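Putative diflavin flavoprotein A 3 (Synechocystis sp., PDB 6H0C) probably passes electrons from NADH to oxygen, giving water, this chain being its flavodiiron core of metallo-beta-lactamase-like and flavodoxin-like domains. Local coordinates at residues L76-L81 / D134-G139; N40-S45 / G230-Y235; L81-A86 / F169-F174; V5-I10 / T15-R20. One frame throughout, in Å; residues are numbered along the deposited sequence.

How the contacts relate
All four contacts lie in the N-terminal metallo-beta-lactamase-like part, a sandwich of a seven-stranded and a five-stranded sheet. Contact 4, the first along the chain, pairs the hairpin strands at one margin of the larger sheet. Contact 2 joins the next strand, 37-45, to the loop after strand 224-227, and its long chain loop encloses contacts 1 and 3. The centres of contacts 2 and 4 are about 7 Å apart, linked by probable backbone bonds between strands 14-21 and 37-45. Contact 1 bridges the two sheets; contact 3, sharing Leu-81 with it, lies about 15 Å away between centres. There the strand ends build the polar site that holds citrate; contacts 1, 2 and 4 lie away from it.

Contact 1. Residues L76-L81 / D134-G139; sequences LDYVIL and DHLDLG
Between the two sheets of the metallo-beta-lactamase sandwich, Tyr-78 of strand 78-80 meets Leu-136 and Leu-138, which lie on and just after strand 135-137 at the margin of the smaller sheet. The tyrosine has CG anti to its carbonyl carbon (chi1 -61°), which points the ring toward the second sheet. Leu-136 uses both branches. Its CD2 methyl sits almost exactly over the ring centre, 3.8 Å from the centroid and 5° off the normal, a CH-pi contact, while CD1 reaches further along the ring, 3.8 Å from the tyrosine OH. Leu-138 approaches obliquely, its CD2 lying 3.8 Å from Tyr-78 CD2. Beside these leucines, on the neighbouring strand 143-148, Phe-146 and Leu-144 continue the apolar layer.

The phenol end is treated differently. A water lies 3.2 Å from Tyr-78 OH and donates to Asp-137 O at 2.8 Å, so it ties the ring to the backbone of the edge strand. Just beyond, Asp-137 OD1 accepts from Gly-139 N (2.8 Å), an Asx turn just after the strand; the glycine suits its positive phi of 86°. Tyrosine thus fits a place that is apolar over the ring and polar at its end: the methyl groups supply dispersion and hydrophobic contact, and the water-mediated link gives the hydroxyl a partner without a direct bond between 76-81 and 134-139.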
loop_
_atom_site.group_PDB
_atom_site.type_symbol
_atom_site.label_atom_id
_atom_site.label_comp_id
_atom_site.label_asym_id
_atom_site.label_seq_id
_atom_site.Cartn_x
_atom_site.Cartn_y
_atom_site.Cartn_z
ATOM N N LEU A 76 -9.228 19.662 17.554
ATOM C CA LEU A 76 -8.498 18.483 17.112
ATOM C C LEU A 76 -7.073 18.468 17.668
ATOM O O LEU A 76 -6.257 19.319 17.325
ATOM C CB LEU A 76 -8.464 18.423 15.586
ATOM C CG LEU A 76 -8.019 17.090 14.998
ATOM C CD1 LEU A 76 -8.959 15.974 15.452
ATOM C CD2 LEU A 76 -7.997 17.196 13.488
ATOM N N ASP A 77 -6.774 17.494 18.521
ATOM C CA ASP A 77 -5.443 17.386 19.110
ATOM C C ASP A 77 -4.454 16.652 18.213
ATOM O O ASP A 77 -3.284 17.046 18.119
ATOM C CB ASP A 77 -5.506 16.675 20.461
ATOM C CG ASP A 77 -6.253 17.478 21.503
ATOM O OD1 ASP A 77 -5.736 18.537 21.911
ATOM O OD2 ASP A 77 -7.349 17.048 21.922
ATOM N N TYR A 78 -4.915 15.577 17.570
ATOM C CA TYR A 78 -4.012 14.713 16.813
ATOM C C TYR A 78 -4.560 14.298 15.472
ATOM O O TYR A 78 -5.761 14.028 15.334
ATOM C CB TYR A 78 -3.675 13.449 17.607
ATOM C CG TYR A 78 -2.986 13.730 18.920
ATOM C CD1 TYR A 78 -1.656 14.148 18.956
ATOM C CD2 TYR A 78 -3.662 13.572 20.125
ATOM C CE1 TYR A 78 -1.023 14.407 20.154
ATOM C CE2 TYR A 78 -3.037 13.828 21.325
ATOM C CZ TYR A 78 -1.718 14.243 21.333
ATOM O OH TYR A 78 -1.094 14.493 22.532
ATOM N N VAL A 79 -3.668 14.240 14.485
ATOM C CA VAL A 79 -3.977 13.556 13.241
ATOM C C VAL A 79 -3.019 12.369 13.080
ATOM O O VAL A 79 -1.802 12.535 12.940
ATOM C CB VAL A 79 -3.909 14.502 12.026
ATOM C CG1 VAL A 79 -4.223 13.726 10.749
ATOM C CG2 VAL A 79 -4.901 15.632 12.198
ATOM N N ILE A 80 -3.588 11.167 13.130
ATOM C CA ILE A 80 -2.807 9.945 13.095
ATOM C C ILE A 80 -2.842 9.359 11.686
ATOM O O ILE A 80 -3.922 9.163 11.115
ATOM C CB ILE A 80 -3.339 8.923 14.126
ATOM C CG1 ILE A 80 -3.336 9.538 15.523
ATOM C CG2 ILE A 80 -2.505 7.653 14.114
ATOM C CD1 ILE A 80 -3.829 8.589 16.602
ATOM N N LEU A 81 -1.664 9.100 11.118
ATOM C CA LEU A 81 -1.585 8.594 9.747
ATOM C C LEU A 81 -1.133 7.141 9.731
ATOM O O LEU A 81 -0.044 6.823 10.224
ATOM C CB LEU A 81 -0.625 9.442 8.905
ATOM C CG LEU A 81 -0.915 10.934 8.862
ATOM C CD1 LEU A 81 0.194 11.682 8.147
ATOM C CD2 LEU A 81 -2.248 11.162 8.181
ATOM N N ASP A 134 5.490 2.376 21.299
ATOM C CA ASP A 134 5.234 3.731 21.787
ATOM C C ASP A 134 3.760 3.876 22.134
ATOM O O ASP A 134 2.917 3.137 21.611
ATOM C CB ASP A 134 5.616 4.793 20.752
ATOM C CG ASP A 134 7.093 5.110 20.753
ATOM O OD1 ASP A 134 7.800 4.678 21.686
ATOM O OD2 ASP A 134 7.547 5.803 19.818
ATOM N N HIS A 135 3.451 4.838 22.998
ATOM C CA HIS A 135 2.075 5.056 23.429
ATOM C C HIS A 135 1.638 6.507 23.260
ATOM O O HIS A 135 2.458 7.420 23.233
ATOM C CB HIS A 135 1.895 4.642 24.894
ATOM C CG HIS A 135 2.349 3.247 25.190
ATOM N ND1 HIS A 135 1.671 2.131 24.747
ATOM C CD2 HIS A 135 3.414 2.786 25.887
ATOM C CE1 HIS A 135 2.300 1.044 25.156
ATOM N NE2 HIS A 135 3.362 1.414 25.848
ATOM N N LEU A 136 0.329 6.699 23.146
ATOM C CA LEU A 136 -0.279 8.019 23.145
ATOM C C LEU A 136 -1.610 7.924 23.898
ATOM O O LEU A 136 -2.525 7.199 23.494
ATOM C CB LEU A 136 -0.482 8.535 21.718
ATOM C CG LEU A 136 -0.983 9.974 21.594
ATOM C CD1 LEU A 136 0.114 10.952 21.999
ATOM C CD2 LEU A 136 -1.480 10.262 20.180
ATOM N N ASP A 137 -1.711 8.645 25.004
ATOM C CA ASP A 137 -2.867 8.521 25.881
ATOM C C ASP A 137 -3.874 9.617 25.563
ATOM O O ASP A 137 -3.570 10.805 25.701
ATOM C CB ASP A 137 -2.410 8.580 27.343
ATOM C CG ASP A 137 -3.537 8.355 28.329
ATOM O OD1 ASP A 137 -4.659 8.000 27.915
ATOM O OD2 ASP A 137 -3.284 8.530 29.538
ATOM N N LEU A 138 -5.057 9.215 25.102
ATOM C CA LEU A 138 -6.126 10.165 24.787
ATOM C C LEU A 138 -7.037 10.382 25.990
ATOM O O LEU A 138 -8.006 11.136 25.916
ATOM C CB LEU A 138 -6.959 9.682 23.596
ATOM C CG LEU A 138 -6.183 9.412 22.303
ATOM C CD1 LEU A 138 -7.111 9.007 21.152
ATOM C CD2 LEU A 138 -5.330 10.618 21.924
ATOM N N GLY A 139 -6.724 9.709 27.092
ATOM C CA GLY A 139 -7.553 9.758 28.282
ATOM C C GLY A 139 -8.663 8.724 28.228
ATOM O O GLY A 139 -8.922 8.139 27.173
HETATM O O HOH W 1 -1.673 12.719 25.136
#

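Contact 2. Residues N40-S45 / G230-Y235; sequences NSYLIS and GPLVRY
Tyr-42 and Leu-232 run past one another in opposite directions, the leucine coming in at the edge of the ring. Its CD2 lies near the ring plane, 4.0 Å from Tyr-42 CE2, and its CG is 4.1 Å from the tyrosine OH, so CD2 borders the rim while CG and CD1 lie by the hydroxyl. The hydroxyl itself finds its hydrogen-bond partner in Pro-227 O. Phe-169 packs edge-to-face with the same tyrosine, and Ile-10 touches both Tyr-42 and Leu-232.

Two residues earlier on the strand, Asn-40 keeps CG anti to its carbonyl carbon (chi1 -58°), which directs the amide to Gly-230. ND2 donates to Gly-230 O at 2.8 Å with an N-H...O angle of 155°, and the acceptor lies close to the amide plane. The same nitrogen also bonds Pro-227 O, while OD1 is bonded to Thr-38 OG1, which holds Gly-230 N as well. Asparagine suits this place because one flat group can donate and accept at once, and these bonds fix its rotation. Gly-230 adopts a positive phi of 93°, natural for glycine. The arrangement belongs to the metallo-beta-lactamase sandwich: inward side chains of a strand in the larger sheet hold the loop that leaves strand 224-227 of the smaller one.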
loop_
_atom_site.group_PDB
_atom_site.type_symbol
_atom_site.label_atom_id
_atom_site.label_comp_id
_atom_site.label_asym_id
_atom_site.label_seq_id
_atom_site.Cartn_x
_atom_site.Cartn_y
_atom_site.Cartn_z
ATOM N N ASN A 40 -11.751 4.886 4.874
ATOM C CA ASN A 40 -12.235 5.009 6.244
ATOM C C ASN A 40 -11.362 5.891 7.145
ATOM O O ASN A 40 -10.169 5.657 7.282
ATOM C CB ASN A 40 -12.377 3.615 6.863
ATOM C CG ASN A 40 -13.312 2.721 6.071
ATOM O OD1 ASN A 40 -14.240 3.207 5.414
ATOM N ND2 ASN A 40 -13.073 1.409 6.122
ATOM N N SER A 41 -11.977 6.906 7.749
ATOM C CA SER A 41 -11.331 7.739 8.763
ATOM C C SER A 41 -11.981 7.483 10.114
ATOM O O SER A 41 -13.173 7.197 10.182
ATOM C CB SER A 41 -11.447 9.223 8.416
ATOM O OG SER A 41 -11.171 9.458 7.045
ATOM N N TYR A 42 -11.213 7.601 11.191
ATOM C CA TYR A 42 -11.735 7.309 12.528
ATOM C C TYR A 42 -11.477 8.452 13.503
ATOM O O TYR A 42 -10.412 9.071 13.502
ATOM C CB TYR A 42 -11.125 6.014 13.068
ATOM C CG TYR A 42 -11.359 4.826 12.157
ATOM C CD1 TYR A 42 -10.456 4.520 11.139
ATOM C CD2 TYR A 42 -12.495 4.022 12.295
ATOM C CE1 TYR A 42 -10.663 3.440 10.293
ATOM C CE2 TYR A 42 -12.712 2.932 11.445
ATOM C CZ TYR A 42 -11.790 2.653 10.447
ATOM O OH TYR A 42 -11.981 1.582 9.607
ATOM N N LEU A 43 -12.471 8.731 14.333
ATOM C CA LEU A 43 -12.354 9.774 15.335
ATOM C C LEU A 43 -12.511 9.194 16.739
ATOM O O LEU A 43 -13.552 8.610 17.068
ATOM C CB LEU A 43 -13.397 10.858 15.088
ATOM C CG LEU A 43 -13.304 12.091 15.972
ATOM C CD1 LEU A 43 -12.039 12.858 15.655
ATOM C CD2 LEU A 43 -14.526 12.948 15.747
ATOM N N ILE A 44 -11.459 9.313 17.544
ATOM C CA ILE A 44 -11.564 9.040 18.966
ATOM C C ILE A 44 -11.612 10.367 19.698
ATOM O O ILE A 44 -10.679 11.169 19.630
ATOM C CB ILE A 44 -10.396 8.211 19.515
ATOM C CG1 ILE A 44 -10.241 6.901 18.748
ATOM C CG2 ILE A 44 -10.615 7.911 20.996
ATOM C CD1 ILE A 44 -9.048 6.077 19.207
ATOM N N SER A 45 -12.710 10.603 20.396
ATOM C CA SER A 45 -12.882 11.862 21.082
ATOM C C SER A 45 -13.002 11.635 22.581
ATOM O O SER A 45 -14.084 11.371 23.091
ATOM C CB SER A 45 -14.107 12.584 20.544
ATOM O OG SER A 45 -14.170 13.894 21.070
ATOM N N GLY A 230 -13.449 -0.563 3.131
ATOM C CA GLY A 230 -14.522 -1.532 3.262
ATOM C C GLY A 230 -15.150 -1.527 4.642
ATOM O O GLY A 230 -14.945 -0.596 5.421
ATOM N N PRO A 231 -15.921 -2.575 4.960
ATOM C CA PRO A 231 -16.548 -2.651 6.281
ATOM C C PRO A 231 -15.518 -2.858 7.373
ATOM O O PRO A 231 -14.414 -3.345 7.104
ATOM C CB PRO A 231 -17.456 -3.876 6.166
ATOM C CG PRO A 231 -16.765 -4.742 5.168
ATOM C CD PRO A 231 -16.183 -3.779 4.154
ATOM N N LEU A 232 -15.868 -2.486 8.596
ATOM C CA LEU A 232 -15.044 -2.856 9.734
ATOM C C LEU A 232 -15.097 -4.373 9.889
ATOM O O LEU A 232 -16.095 -5.005 9.532
ATOM C CB LEU A 232 -15.505 -2.140 11.009
ATOM C CG LEU A 232 -15.028 -0.685 11.088
ATOM C CD1 LEU A 232 -15.857 0.208 10.169
ATOM C CD2 LEU A 232 -15.047 -0.176 12.510
ATOM N N VAL A 233 -14.014 -4.951 10.397
ATOM C CA VAL A 233 -13.899 -6.398 10.485
ATOM C C VAL A 233 -14.157 -6.849 11.915
ATOM O O VAL A 233 -13.276 -6.755 12.780
ATOM C CB VAL A 233 -12.500 -6.881 10.021
ATOM C CG1 VAL A 233 -12.475 -8.402 9.913
ATOM C CG2 VAL A 233 -12.124 -6.229 8.690
ATOM N N ARG A 234 -15.375 -7.318 12.167
ATOM C CA ARG A 234 -15.717 -7.841 13.484
ATOM C C ARG A 234 -16.165 -9.301 13.402
ATOM O O ARG A 234 -15.615 -10.184 14.068
ATOM C CB ARG A 234 -16.809 -6.994 14.137
ATOM C CG ARG A 234 -17.217 -7.506 15.516
ATOM C CD ARG A 234 -17.982 -6.454 16.284
ATOM N NE ARG A 234 -17.125 -5.334 16.658
ATOM C CZ ARG A 234 -17.581 -4.139 17.025
ATOM N NH1 ARG A 234 -18.890 -3.915 17.065
ATOM N NH2 ARG A 234 -16.733 -3.167 17.349
ATOM N N TYR A 235 -17.155 -9.548 12.560
ATOM C CA TYR A 235 -17.719 -10.875 12.432
ATOM C C TYR A 235 -16.809 -11.813 11.656
ATOM O O TYR A 235 -16.819 -13.022 11.894
ATOM C CB TYR A 235 -19.091 -10.780 11.778
ATOM C CG TYR A 235 -20.000 -9.880 12.565
ATOM C CD1 TYR A 235 -20.551 -10.310 13.764
ATOM C CD2 TYR A 235 -20.287 -8.593 12.132
ATOM C CE1 TYR A 235 -21.379 -9.495 14.505
ATOM C CE2 TYR A 235 -21.117 -7.769 12.868
ATOM C CZ TYR A 235 -21.660 -8.230 14.056
ATOM O OH TYR A 235 -22.487 -7.424 14.804
#

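Contact 3. Residues L81-A86 / F169-F174; sequences LGHVNA and FTDKLF. With FLC (citrate anion), chain B.
His-83 and Asp-171 form the tight part of this contact. His-83 ND1 donates to Asp-171 OD1 at 2.7 Å with an N-H...O angle of 160°; the carboxylate oxygen uses its syn lone pair and lies near the ring plane, although ring and carboxylate planes are 56° apart. Gly-82 lets the acid come close: its carbonyl carbon is 3.2 Å from Asp-171 OD1, which takes the room a CB would need. His-83 CG stands between its backbone N and carbonyl carbon (chi1 75°), turning the ring toward the aspartate. Lys-172 lays CE over one ring face, 4.0 Å from the centroid.

The other side is joined less directly, through a bound citrate, probably from the crystallisation liquor. His-83 NE2 donates to its OB2 almost straight (2.7 Å), Asn-85 ND2 bonds the same oxygen at 2.9 Å, and Lys-172 NZ reaches OA1 at 2.8 Å as well as OB1. NZ also bonds His-229 NE2; Lys-26, Arg-88, Arg-153 and Tyr-154 bond the citrate too. Canonical flavodiiron proteins carry iron ligands in these two segments, so asparagine and lysine here are consistent with a non-canonical site that accommodates an anion.

Around it, Asn-85 caps helix 86-98 through Arg-88 N, Val-84 packs on helix 108-117, a type II' turn runs from Thr-170 to Leu-173, and Leu-173 packs on helix 207-217.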
loop_
_atom_site.group_PDB
_atom_site.type_symbol
_atom_site.label_atom_id
_atom_site.label_comp_id
_atom_site.label_asym_id
_atom_site.label_seq_id
_atom_site.Cartn_x
_atom_site.Cartn_y
_atom_site.Cartn_z
ATOM N N LEU A 81 -1.664 9.100 11.118
ATOM C CA LEU A 81 -1.585 8.594 9.747
ATOM C C LEU A 81 -1.133 7.141 9.731
ATOM O O LEU A 81 -0.044 6.823 10.224
ATOM C CB LEU A 81 -0.625 9.442 8.905
ATOM C CG LEU A 81 -0.915 10.934 8.862
ATOM C CD1 LEU A 81 0.194 11.682 8.147
ATOM C CD2 LEU A 81 -2.248 11.162 8.181
ATOM N N GLY A 82 -1.965 6.265 9.165
ATOM C CA GLY A 82 -1.615 4.857 9.012
ATOM C C GLY A 82 -0.680 4.631 7.828
ATOM O O GLY A 82 -0.015 3.594 7.733
ATOM N N HIS A 83 -0.648 5.606 6.920
ATOM C CA HIS A 83 0.248 5.594 5.766
ATOM C C HIS A 83 0.195 6.968 5.121
ATOM O O HIS A 83 -0.704 7.756 5.421
ATOM C CB HIS A 83 -0.129 4.508 4.757
ATOM C CG HIS A 83 -1.338 4.837 3.940
ATOM N ND1 HIS A 83 -2.621 4.710 4.426
ATOM C CD2 HIS A 83 -1.461 5.288 2.669
ATOM C CE1 HIS A 83 -3.483 5.072 3.491
ATOM N NE2 HIS A 83 -2.803 5.430 2.415
ATOM N N VAL A 84 1.151 7.257 4.244
ATOM C CA VAL A 84 1.283 8.594 3.679
ATOM C C VAL A 84 1.641 8.544 2.203
ATOM O O VAL A 84 2.433 7.703 1.775
ATOM C CB VAL A 84 2.365 9.416 4.429
ATOM C CG1 VAL A 84 2.702 10.688 3.685
ATOM C CG2 VAL A 84 1.905 9.744 5.829
ATOM N N ASN A 85 1.043 9.450 1.434
ATOM C CA ASN A 85 1.450 9.713 0.060
ATOM C C ASN A 85 0.926 11.081 -0.385
ATOM O O ASN A 85 0.212 11.748 0.365
ATOM C CB ASN A 85 0.968 8.606 -0.885
ATOM C CG ASN A 85 -0.520 8.344 -0.778
ATOM O OD1 ASN A 85 -1.342 9.246 -0.971
ATOM N ND2 ASN A 85 -0.878 7.093 -0.492
ATOM N N ALA A 86 1.277 11.492 -1.601
ATOM C CA ALA A 86 0.929 12.823 -2.101
ATOM C C ALA A 86 -0.575 13.044 -2.154
ATOM O O ALA A 86 -1.066 14.148 -1.921
ATOM C CB ALA A 86 1.535 13.038 -3.487
ATOM N N PHE A 169 -6.456 -0.569 14.611
ATOM C CA PHE A 169 -6.542 0.207 13.385
ATOM C C PHE A 169 -5.470 -0.303 12.437
ATOM O O PHE A 169 -4.282 -0.113 12.689
ATOM C CB PHE A 169 -6.391 1.700 13.685
ATOM C CG PHE A 169 -7.477 2.235 14.573
ATOM C CD1 PHE A 169 -8.665 2.708 14.031
ATOM C CD2 PHE A 169 -7.331 2.223 15.949
ATOM C CE1 PHE A 169 -9.683 3.180 14.849
ATOM C CE2 PHE A 169 -8.349 2.691 16.778
ATOM C CZ PHE A 169 -9.524 3.169 16.231
ATOM N N THR A 170 -5.894 -0.972 11.366
ATOM C CA THR A 170 -4.990 -1.786 10.555
ATOM C C THR A 170 -4.602 -1.174 9.215
ATOM O O THR A 170 -3.851 -1.794 8.456
ATOM C CB THR A 170 -5.593 -3.180 10.262
ATOM O OG1 THR A 170 -6.832 -3.026 9.563
ATOM C CG2 THR A 170 -5.838 -3.953 11.568
ATOM N N ASP A 171 -5.110 0.021 8.923
ATOM C CA ASP A 171 -4.727 0.726 7.696
ATOM C C ASP A 171 -4.945 -0.216 6.498
ATOM O O ASP A 171 -6.052 -0.738 6.313
ATOM C CB ASP A 171 -3.264 1.229 7.797
ATOM C CG ASP A 171 -2.871 2.199 6.667
ATOM O OD1 ASP A 171 -3.380 3.340 6.625
ATOM O OD2 ASP A 171 -2.027 1.823 5.829
ATOM N N LYS A 172 -3.900 -0.466 5.712
ATOM C CA LYS A 172 -4.070 -1.231 4.488
ATOM C C LYS A 172 -4.245 -2.729 4.728
ATOM O O LYS A 172 -4.630 -3.453 3.816
ATOM C CB LYS A 172 -2.892 -0.983 3.547
ATOM C CG LYS A 172 -2.879 0.420 2.961
ATOM C CD LYS A 172 -3.893 0.558 1.815
ATOM C CE LYS A 172 -3.985 2.010 1.335
ATOM N NZ LYS A 172 -4.765 2.153 0.063
ATOM N N LEU A 173 -3.988 -3.200 5.942
ATOM C CA LEU A 173 -4.181 -4.626 6.221
ATOM C C LEU A 173 -5.647 -4.989 6.506
ATOM O O LEU A 173 -6.355 -4.249 7.194
ATOM C CB LEU A 173 -3.319 -5.066 7.408
ATOM C CG LEU A 173 -1.803 -5.009 7.209
ATOM C CD1 LEU A 173 -1.072 -5.256 8.528
ATOM C CD2 LEU A 173 -1.399 -6.029 6.154
ATOM N N PHE A 174 -6.085 -6.127 5.969
ATOM C CA PHE A 174 -7.372 -6.740 6.315
ATOM C C PHE A 174 -8.595 -6.066 5.685
ATOM O O PHE A 174 -9.725 -6.305 6.110
ATOM C CB PHE A 174 -7.554 -6.778 7.839
ATOM C CG PHE A 174 -6.618 -7.720 8.533
ATOM C CD1 PHE A 174 -6.585 -9.060 8.191
ATOM C CD2 PHE A 174 -5.775 -7.270 9.527
ATOM C CE1 PHE A 174 -5.720 -9.938 8.824
ATOM C CE2 PHE A 174 -4.910 -8.145 10.173
ATOM C CZ PHE A 174 -4.885 -9.482 9.819
HETATM C CAC FLC B . -2.534 4.130 -2.492
HETATM C CA FLC B . -3.002 5.539 -2.785
HETATM C CB FLC B . -4.363 5.895 -2.211
HETATM C CBC FLC B . -4.426 5.731 -0.706
HETATM C CG FLC B . -4.612 7.357 -2.541
HETATM C CGC FLC B . -6.014 7.760 -2.143
HETATM O OA1 FLC B . -2.852 3.533 -1.429
HETATM O OA2 FLC B . -1.795 3.559 -3.333
HETATM O OB1 FLC B . -5.327 5.010 -0.209
HETATM O OB2 FLC B . -3.601 6.318 0.041
HETATM O OG1 FLC B . -6.900 7.887 -3.030
HETATM O OG2 FLC B . -6.297 7.962 -0.930
HETATM O OHB FLC B . -5.364 5.092 -2.801
#

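Contact 4. Residues V5-I10 / T15-R20; sequences VQICPI and TVFRSR
The Phe-17 ring has Ile-7 CG2 over one face, offset toward the rim, and Val-5 CG1 at its edge, 4.2 Å from Phe-17 CD1. Ile-7 runs alongside the phenylalanine and brings CD1 to 3.5 Å from Phe-17 CE1. On the opposite face of the strand pair the flat groups are polar. Gln-6 OE1 lies in the plane of the Arg-18 guanidinium, at its edge, and accepts from NE at 2.9 Å and NH1 at 2.8 Å. Both N-H...O angles are 146°, as expected when two donors converge on one oxygen. The Arg-20 guanidinium turns a face to Gln-6 CD. Gln-6 is fully extended, with CG anti to the backbone N (chi1 180°), long enough to reach Arg-18 while its NE2 bonds Asp-181 O.

The frame is a beta hairpin, strands 4-11 and 14-21, antiparallel at the margin of the seven-stranded sheet. Gln-6 with Arg-18 and Cys-8 with Val-16 are hydrogen-bonded pairs; Gln-6 N donates to Arg-18 O at 2.8 Å and Val-16 N to Cys-8 O at 2.8 Å. Ile-7 and Phe-17 form a non-hydrogen-bonded pair facing helix 60-70, where Phe-17 packs on Leu-67 and Ile-7 on Thr-66 and Arg-70. Toward the turn, the Ile-10 and Val-16 side chains cross at about a right angle, Ile-10 CG2 lying 3.7 Å from Val-16 CG1. At the other end Arg-20 forms salt bridges with Asp-4 and Asp-181.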
loop_
_atom_site.group_PDB
_atom_site.type_symbol
_atom_site.label_atom_id
_atom_site.label_comp_id
_atom_site.label_asym_id
_atom_site.label_seq_id
_atom_site.Cartn_x
_atom_site.Cartn_y
_atom_site.Cartn_z
ATOM N N VAL A 5 -20.445 10.443 2.523
ATOM C CA VAL A 5 -19.746 10.128 3.759
ATOM C C VAL A 5 -20.712 9.470 4.737
ATOM O O VAL A 5 -21.704 10.069 5.151
ATOM C CB VAL A 5 -19.118 11.382 4.410
ATOM C CG1 VAL A 5 -18.421 11.011 5.714
ATOM C CG2 VAL A 5 -18.146 12.063 3.444
ATOM N N GLN A 6 -20.421 8.225 5.093
ATOM C CA GLN A 6 -21.250 7.485 6.029
ATOM C C GLN A 6 -20.644 7.570 7.416
ATOM O O GLN A 6 -19.469 7.250 7.610
ATOM C CB GLN A 6 -21.382 6.033 5.586
ATOM C CG GLN A 6 -22.223 5.167 6.491
ATOM C CD GLN A 6 -22.290 3.745 5.981
ATOM O OE1 GLN A 6 -21.294 3.197 5.498
ATOM N NE2 GLN A 6 -23.468 3.139 6.069
ATOM N N ILE A 7 -21.445 8.018 8.378
ATOM C CA ILE A 7 -20.964 8.237 9.737
ATOM C C ILE A 7 -21.623 7.254 10.683
ATOM O O ILE A 7 -22.831 7.048 10.625
ATOM C CB ILE A 7 -21.244 9.680 10.226
ATOM C CG1 ILE A 7 -20.669 10.703 9.248
ATOM C CG2 ILE A 7 -20.681 9.905 11.632
ATOM C CD1 ILE A 7 -20.818 12.122 9.726
ATOM N N CYS A 8 -20.834 6.651 11.564
ATOM C CA CYS A 8 -21.381 5.681 12.486
ATOM C C CYS A 8 -20.529 5.587 13.748
ATOM O O CYS A 8 -19.300 5.481 13.671
ATOM C CB CYS A 8 -21.488 4.321 11.790
ATOM S SG CYS A 8 -22.369 3.056 12.722
ATOM N N PRO A 9 -21.173 5.651 14.925
ATOM C CA PRO A 9 -20.452 5.367 16.174
ATOM C C PRO A 9 -20.128 3.880 16.247
ATOM O O PRO A 9 -21.008 3.074 15.963
ATOM C CB PRO A 9 -21.446 5.784 17.263
ATOM C CG PRO A 9 -22.783 5.668 16.609
ATOM C CD PRO A 9 -22.581 6.017 15.163
ATOM N N ILE A 10 -18.905 3.510 16.601
ATOM C CA ILE A 10 -18.519 2.103 16.503
ATOM C C ILE A 10 -18.014 1.524 17.820
ATOM O O ILE A 10 -17.903 0.316 17.966
ATOM C CB ILE A 10 -17.434 1.890 15.411
ATOM C CG1 ILE A 10 -16.167 2.683 15.731
ATOM C CG2 ILE A 10 -17.971 2.268 14.031
ATOM C CD1 ILE A 10 -15.012 2.351 14.799
ATOM N N THR A 15 -15.869 7.029 16.464
ATOM C CA THR A 15 -16.741 7.160 15.310
ATOM C C THR A 15 -15.982 6.867 14.019
ATOM O O THR A 15 -14.814 7.246 13.889
ATOM C CB THR A 15 -17.332 8.574 15.236
ATOM O OG1 THR A 15 -17.897 8.912 16.512
ATOM C CG2 THR A 15 -18.398 8.665 14.145
ATOM N N VAL A 16 -16.632 6.187 13.074
ATOM C CA VAL A 16 -16.050 6.032 11.738
ATOM C C VAL A 16 -16.712 6.974 10.721
ATOM O O VAL A 16 -17.924 7.218 10.752
ATOM C CB VAL A 16 -16.152 4.586 11.216
ATOM C CG1 VAL A 16 -17.601 4.211 10.953
ATOM C CG2 VAL A 16 -15.340 4.439 9.943
ATOM N N PHE A 17 -15.889 7.528 9.846
ATOM C CA PHE A 17 -16.360 8.322 8.718
ATOM C C PHE A 17 -15.957 7.580 7.458
ATOM O O PHE A 17 -14.780 7.596 7.092
ATOM C CB PHE A 17 -15.742 9.734 8.717
ATOM C CG PHE A 17 -16.189 10.609 9.856
ATOM C CD1 PHE A 17 -17.064 11.659 9.631
ATOM C CD2 PHE A 17 -15.726 10.394 11.145
ATOM C CE1 PHE A 17 -17.486 12.479 10.679
ATOM C CE2 PHE A 17 -16.142 11.206 12.198
ATOM C CZ PHE A 17 -17.027 12.253 11.959
ATOM N N ARG A 18 -16.897 6.906 6.804
ATOM C CA ARG A 18 -16.555 6.174 5.587
ATOM C C ARG A 18 -16.849 7.027 4.357
ATOM O O ARG A 18 -18.009 7.240 4.007
ATOM C CB ARG A 18 -17.311 4.838 5.503
ATOM C CG ARG A 18 -17.173 3.965 6.752
ATOM C CD ARG A 18 -17.341 2.489 6.437
ATOM N NE ARG A 18 -18.587 2.219 5.725
ATOM C CZ ARG A 18 -18.755 1.219 4.864
ATOM N NH1 ARG A 18 -19.925 1.057 4.255
ATOM N NH2 ARG A 18 -17.751 0.379 4.610
ATOM N N SER A 19 -15.796 7.531 3.716
ATOM C CA SER A 19 -15.950 8.191 2.421
ATOM C C SER A 19 -16.193 7.119 1.369
ATOM O O SER A 19 -15.320 6.283 1.108
ATOM C CB SER A 19 -14.721 9.024 2.075
ATOM O OG SER A 19 -14.530 10.048 3.038
ATOM N N ARG A 20 -17.380 7.131 0.772
ATOM C CA ARG A 20 -17.780 6.027 -0.086
ATOM C C ARG A 20 -17.852 6.437 -1.547
ATOM O O ARG A 20 -18.328 7.526 -1.871
ATOM C CB ARG A 20 -19.132 5.466 0.374
ATOM C CG ARG A 20 -19.187 5.096 1.856
ATOM C CD ARG A 20 -20.471 4.348 2.206
ATOM N NE ARG A 20 -21.657 5.138 1.893
ATOM C CZ ARG A 20 -22.869 4.626 1.712
ATOM N NH1 ARG A 20 -23.057 3.314 1.811
ATOM N NH2 ARG A 20 -23.894 5.425 1.428
#